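Local coordinates for protein possible galactose mutarotase (Streptomyces platensis subsp. rosaceus, PDB 4RNL) that is of unknown function but possibly interconverts the alpha and beta anomers of galactose, at residues F13-W25 with G33-V45. Sequence-based numbering, arbitrary orientation.
Sequences FGTLDDGTRVDRW and GLRVRVLTYGGIV
Arg24 and Leu39 face each other as a non-hydrogen-bonded antiparallel pair, and their side chains run alongside one another, a worked example of how the aliphatic part of a sheet arginine can pack as an apolar side chain while its charged end is bound beyond it. Arg24 CB already lies against Leu39 CD2; with CG anti to the backbone N (chi1 -179°) the chain carries on along the same methyl, Arg24 CG meeting Leu39 CD2 at 3.7 Å. CD then passes between that methyl and Arg37 CD, and a bend at chi3 (66°) lays the guanidinium over Arg37 CD, with Arg24 NH1 3.6 Å from Arg37 CD; Phe13 CE1 covers the opposite face. Arg24 NH1 is hydrogen-bonded to Gln46 OE1, and the two guanidinium groups are tilted 33° apart. Cut back to an alanine here, the chain would probably leave a gap between Arg37 CD and Phe13 CE1 and beside Leu39 CD2, and Gln46 OE1 without this donor. Leu39 CD2 also sits over the Phe13 ring face in a CH-π contact. Next along, Trp25 and Val38 exchange two backbone hydrogen bonds. Where the strand ends, Thr40 OG1 takes over as acceptor, receiving Asp23 N at 3.0 Å, while Thr40 N donates to Asp23 O. Tyr41 receives Leu16 CD2 centrally over its ring. The hairpin of strands 21-28 and 35-39 lies between strands 7-15 and 45-51 in an antiparallel sheet, consistent with the β-sandwich of galactose mutarotase relatives, with Leu67 of helix 67-72 against Phe13, Val22 and Tyr41, and strand 125-129 against Trp25 and Thr40.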
# COMPACT_ATOMS: atom_id res chain seq x y z
N PHE A 13 8.50 -19.15 7.00
CA PHE A 13 7.97 -18.20 7.98
C PHE A 13 6.79 -18.79 8.75
O PHE A 13 6.31 -18.19 9.71
CB PHE A 13 7.57 -16.89 7.30
CG PHE A 13 7.24 -15.78 8.28
CD1 PHE A 13 8.20 -15.34 9.19
CD2 PHE A 13 6.00 -15.16 8.27
CE1 PHE A 13 7.91 -14.32 10.10
CE2 PHE A 13 5.70 -14.13 9.17
CZ PHE A 13 6.66 -13.71 10.08
N GLY A 14 6.33 -19.97 8.33
CA GLY A 14 5.32 -20.71 9.06
C GLY A 14 4.25 -21.26 8.13
O GLY A 14 4.42 -21.26 6.92
N THR A 15 3.14 -21.72 8.70
CA THR A 15 2.02 -22.20 7.88
C THR A 15 0.72 -21.52 8.29
O THR A 15 0.49 -21.27 9.47
CB THR A 15 1.81 -23.72 8.06
OG1 THR A 15 1.53 -24.00 9.44
CG2 THR A 15 3.05 -24.49 7.64
N LEU A 16 -0.12 -21.24 7.31
CA LEU A 16 -1.47 -20.75 7.59
C LEU A 16 -2.27 -21.87 8.24
O LEU A 16 -1.83 -23.02 8.27
CB LEU A 16 -2.16 -20.27 6.31
CG LEU A 16 -1.49 -19.08 5.61
CD1 LEU A 16 -2.23 -18.71 4.33
CD2 LEU A 16 -1.40 -17.88 6.55
N ASP A 17 -3.44 -21.53 8.77
CA ASP A 17 -4.29 -22.53 9.41
C ASP A 17 -4.58 -23.71 8.49
O ASP A 17 -4.57 -24.86 8.94
CB ASP A 17 -5.58 -21.89 9.93
CG ASP A 17 -5.36 -21.02 11.15
OD1 ASP A 17 -4.29 -21.15 11.79
OD2 ASP A 17 -6.26 -20.20 11.48
N ASP A 18 -4.78 -23.45 7.20
CA ASP A 18 -5.08 -24.54 6.26
C ASP A 18 -3.85 -25.35 5.85
O ASP A 18 -3.95 -26.29 5.06
CB ASP A 18 -5.84 -24.03 5.01
CG ASP A 18 -4.97 -23.19 4.08
OD1 ASP A 18 -3.76 -23.02 4.33
OD2 ASP A 18 -5.52 -22.71 3.06
N GLY A 19 -2.69 -24.96 6.36
CA GLY A 19 -1.48 -25.74 6.14
C GLY A 19 -0.61 -25.18 5.04
O GLY A 19 0.48 -25.69 4.79
N THR A 20 -1.06 -24.11 4.40
CA THR A 20 -0.29 -23.53 3.31
C THR A 20 1.01 -22.92 3.83
O THR A 20 0.99 -22.10 4.74
CB THR A 20 -1.06 -22.43 2.57
OG1 THR A 20 -2.33 -22.94 2.16
CG2 THR A 20 -0.28 -21.98 1.34
N ARG A 21 2.13 -23.32 3.26
CA ARG A 21 3.42 -22.80 3.70
C ARG A 21 3.66 -21.37 3.23
O ARG A 21 3.32 -21.00 2.11
CB ARG A 21 4.55 -23.72 3.24
CG ARG A 21 4.59 -25.03 4.00
CD ARG A 21 5.84 -25.82 3.68
NE ARG A 21 5.71 -26.60 2.45
CZ ARG A 21 6.67 -27.37 1.95
NH1 ARG A 21 7.83 -27.47 2.57
NH2 ARG A 21 6.46 -28.05 0.82
N VAL A 22 4.25 -20.56 4.11
CA VAL A 22 4.56 -19.17 3.81
C VAL A 22 6.06 -18.97 4.01
O VAL A 22 6.63 -19.47 4.98
CB VAL A 22 3.78 -18.23 4.76
CG1 VAL A 22 4.20 -16.76 4.55
CG2 VAL A 22 2.27 -18.40 4.56
N ASP A 23 6.70 -18.27 3.07
CA ASP A 23 8.12 -17.96 3.17
C ASP A 23 8.33 -16.48 3.47
O ASP A 23 7.49 -15.65 3.13
CB ASP A 23 8.84 -18.29 1.85
CG ASP A 23 9.12 -19.76 1.69
OD1 ASP A 23 9.11 -20.51 2.69
OD2 ASP A 23 9.39 -20.17 0.53
N ARG A 24 9.46 -16.16 4.10
CA ARG A 24 9.86 -14.76 4.30
C ARG A 24 11.13 -14.47 3.52
O ARG A 24 12.14 -15.16 3.67
CB ARG A 24 10.06 -14.43 5.79
CG ARG A 24 10.45 -12.97 6.03
CD ARG A 24 10.33 -12.56 7.48
NE ARG A 24 11.28 -13.26 8.35
CZ ARG A 24 11.48 -12.96 9.63
NH1 ARG A 24 10.79 -11.99 10.20
NH2 ARG A 24 12.37 -13.65 10.34
N TRP A 25 11.09 -13.45 2.66
CA TRP A 25 12.25 -13.07 1.87
C TRP A 25 12.89 -11.84 2.50
O TRP A 25 12.19 -10.88 2.84
CB TRP A 25 11.82 -12.76 0.44
CG TRP A 25 11.45 -13.99 -0.34
CD1 TRP A 25 10.29 -14.71 -0.23
CD2 TRP A 25 12.24 -14.65 -1.33
NE1 TRP A 25 10.31 -15.78 -1.11
CE2 TRP A 25 11.50 -15.76 -1.79
CE3 TRP A 25 13.51 -14.41 -1.87
CZ2 TRP A 25 11.99 -16.63 -2.77
CZ3 TRP A 25 13.99 -15.27 -2.85
CH2 TRP A 25 13.23 -16.37 -3.29
N GLY A 33 22.14 1.17 4.21
CA GLY A 33 20.97 0.94 3.38
C GLY A 33 19.78 0.49 4.19
O GLY A 33 19.51 1.01 5.28
N LEU A 34 19.05 -0.50 3.66
CA LEU A 34 17.83 -0.96 4.29
C LEU A 34 17.87 -2.45 4.52
O LEU A 34 18.64 -3.17 3.88
CB LEU A 34 16.63 -0.68 3.38
CG LEU A 34 16.30 0.73 2.91
CD1 LEU A 34 14.97 0.69 2.20
CD2 LEU A 34 16.25 1.68 4.09
N ARG A 35 17.01 -2.91 5.42
CA ARG A 35 16.61 -4.31 5.43
C ARG A 35 15.10 -4.30 5.29
O ARG A 35 14.39 -3.60 6.03
CB ARG A 35 17.06 -5.04 6.71
CG ARG A 35 16.65 -6.52 6.71
CD ARG A 35 17.40 -7.35 7.73
NE ARG A 35 17.25 -6.83 9.08
CZ ARG A 35 18.08 -7.10 10.08
NH1 ARG A 35 19.12 -7.91 9.88
NH2 ARG A 35 17.87 -6.58 11.29
N VAL A 36 14.62 -5.05 4.31
CA VAL A 36 13.19 -5.18 4.06
C VAL A 36 12.87 -6.66 4.04
O VAL A 36 13.59 -7.44 3.42
CB VAL A 36 12.81 -4.54 2.70
CG1 VAL A 36 11.33 -4.80 2.39
CG2 VAL A 36 13.11 -3.03 2.71
N ARG A 37 11.81 -7.05 4.74
CA ARG A 37 11.38 -8.45 4.69
C ARG A 37 9.99 -8.53 4.09
O ARG A 37 9.11 -7.74 4.45
CB ARG A 37 11.40 -9.06 6.09
CG ARG A 37 12.77 -9.04 6.75
CD ARG A 37 12.77 -9.82 8.06
NE ARG A 37 14.07 -9.76 8.72
CZ ARG A 37 14.32 -9.07 9.83
NH1 ARG A 37 13.34 -8.38 10.41
NH2 ARG A 37 15.53 -9.07 10.36
N VAL A 38 9.80 -9.48 3.18
CA VAL A 38 8.55 -9.62 2.42
C VAL A 38 8.04 -11.05 2.55
O VAL A 38 8.80 -12.02 2.41
CB VAL A 38 8.77 -9.30 0.92
CG1 VAL A 38 7.48 -9.46 0.14
CG2 VAL A 38 9.32 -7.87 0.75
N LEU A 39 6.74 -11.19 2.82
CA LEU A 39 6.14 -12.51 3.00
C LEU A 39 5.43 -12.96 1.74
O LEU A 39 4.85 -12.13 1.03
CB LEU A 39 5.12 -12.49 4.13
CG LEU A 39 5.52 -11.83 5.45
CD1 LEU A 39 4.36 -11.95 6.43
CD2 LEU A 39 6.79 -12.46 6.02
N THR A 40 5.44 -14.26 1.45
CA THR A 40 4.67 -14.76 0.31
C THR A 40 3.17 -14.71 0.62
O THR A 40 2.34 -14.79 -0.28
CB THR A 40 5.07 -16.18 -0.10
OG1 THR A 40 4.90 -17.07 1.01
CG2 THR A 40 6.51 -16.22 -0.57
N TYR A 41 2.83 -14.59 1.90
CA TYR A 41 1.42 -14.39 2.27
C TYR A 41 1.05 -12.93 2.06
O TYR A 41 1.63 -12.05 2.71
CB TYR A 41 1.18 -14.77 3.73
CG TYR A 41 -0.24 -14.56 4.23
CD1 TYR A 41 -1.32 -15.22 3.64
CD2 TYR A 41 -0.50 -13.75 5.33
CE1 TYR A 41 -2.61 -15.05 4.11
CE2 TYR A 41 -1.79 -13.57 5.81
CZ TYR A 41 -2.84 -14.22 5.19
OH TYR A 41 -4.13 -14.05 5.66
N GLY A 42 0.11 -12.67 1.16
CA GLY A 42 -0.41 -11.34 0.95
C GLY A 42 0.62 -10.32 0.51
O GLY A 42 0.38 -9.11 0.61
N GLY A 43 1.76 -10.80 0.02
CA GLY A 43 2.84 -9.93 -0.43
C GLY A 43 3.25 -8.94 0.65
O GLY A 43 3.72 -7.84 0.37
N ILE A 44 3.06 -9.35 1.90
CA ILE A 44 3.17 -8.43 3.03
C ILE A 44 4.60 -7.95 3.25
O ILE A 44 5.53 -8.74 3.34
CB ILE A 44 2.62 -9.09 4.31
CG1 ILE A 44 1.09 -9.09 4.29
CG2 ILE A 44 3.09 -8.33 5.55
CD1 ILE A 44 0.47 -10.16 5.20
N VAL A 45 4.77 -6.64 3.33
CA VAL A 45 6.04 -6.08 3.76
C VAL A 45 6.02 -6.14 5.29
O VAL A 45 5.37 -5.32 5.95
CB VAL A 45 6.23 -4.63 3.26
CG1 VAL A 45 7.53 -4.04 3.79
CG2 VAL A 45 6.21 -4.60 1.73
O HOH W 1 4.91 -19.58 0.21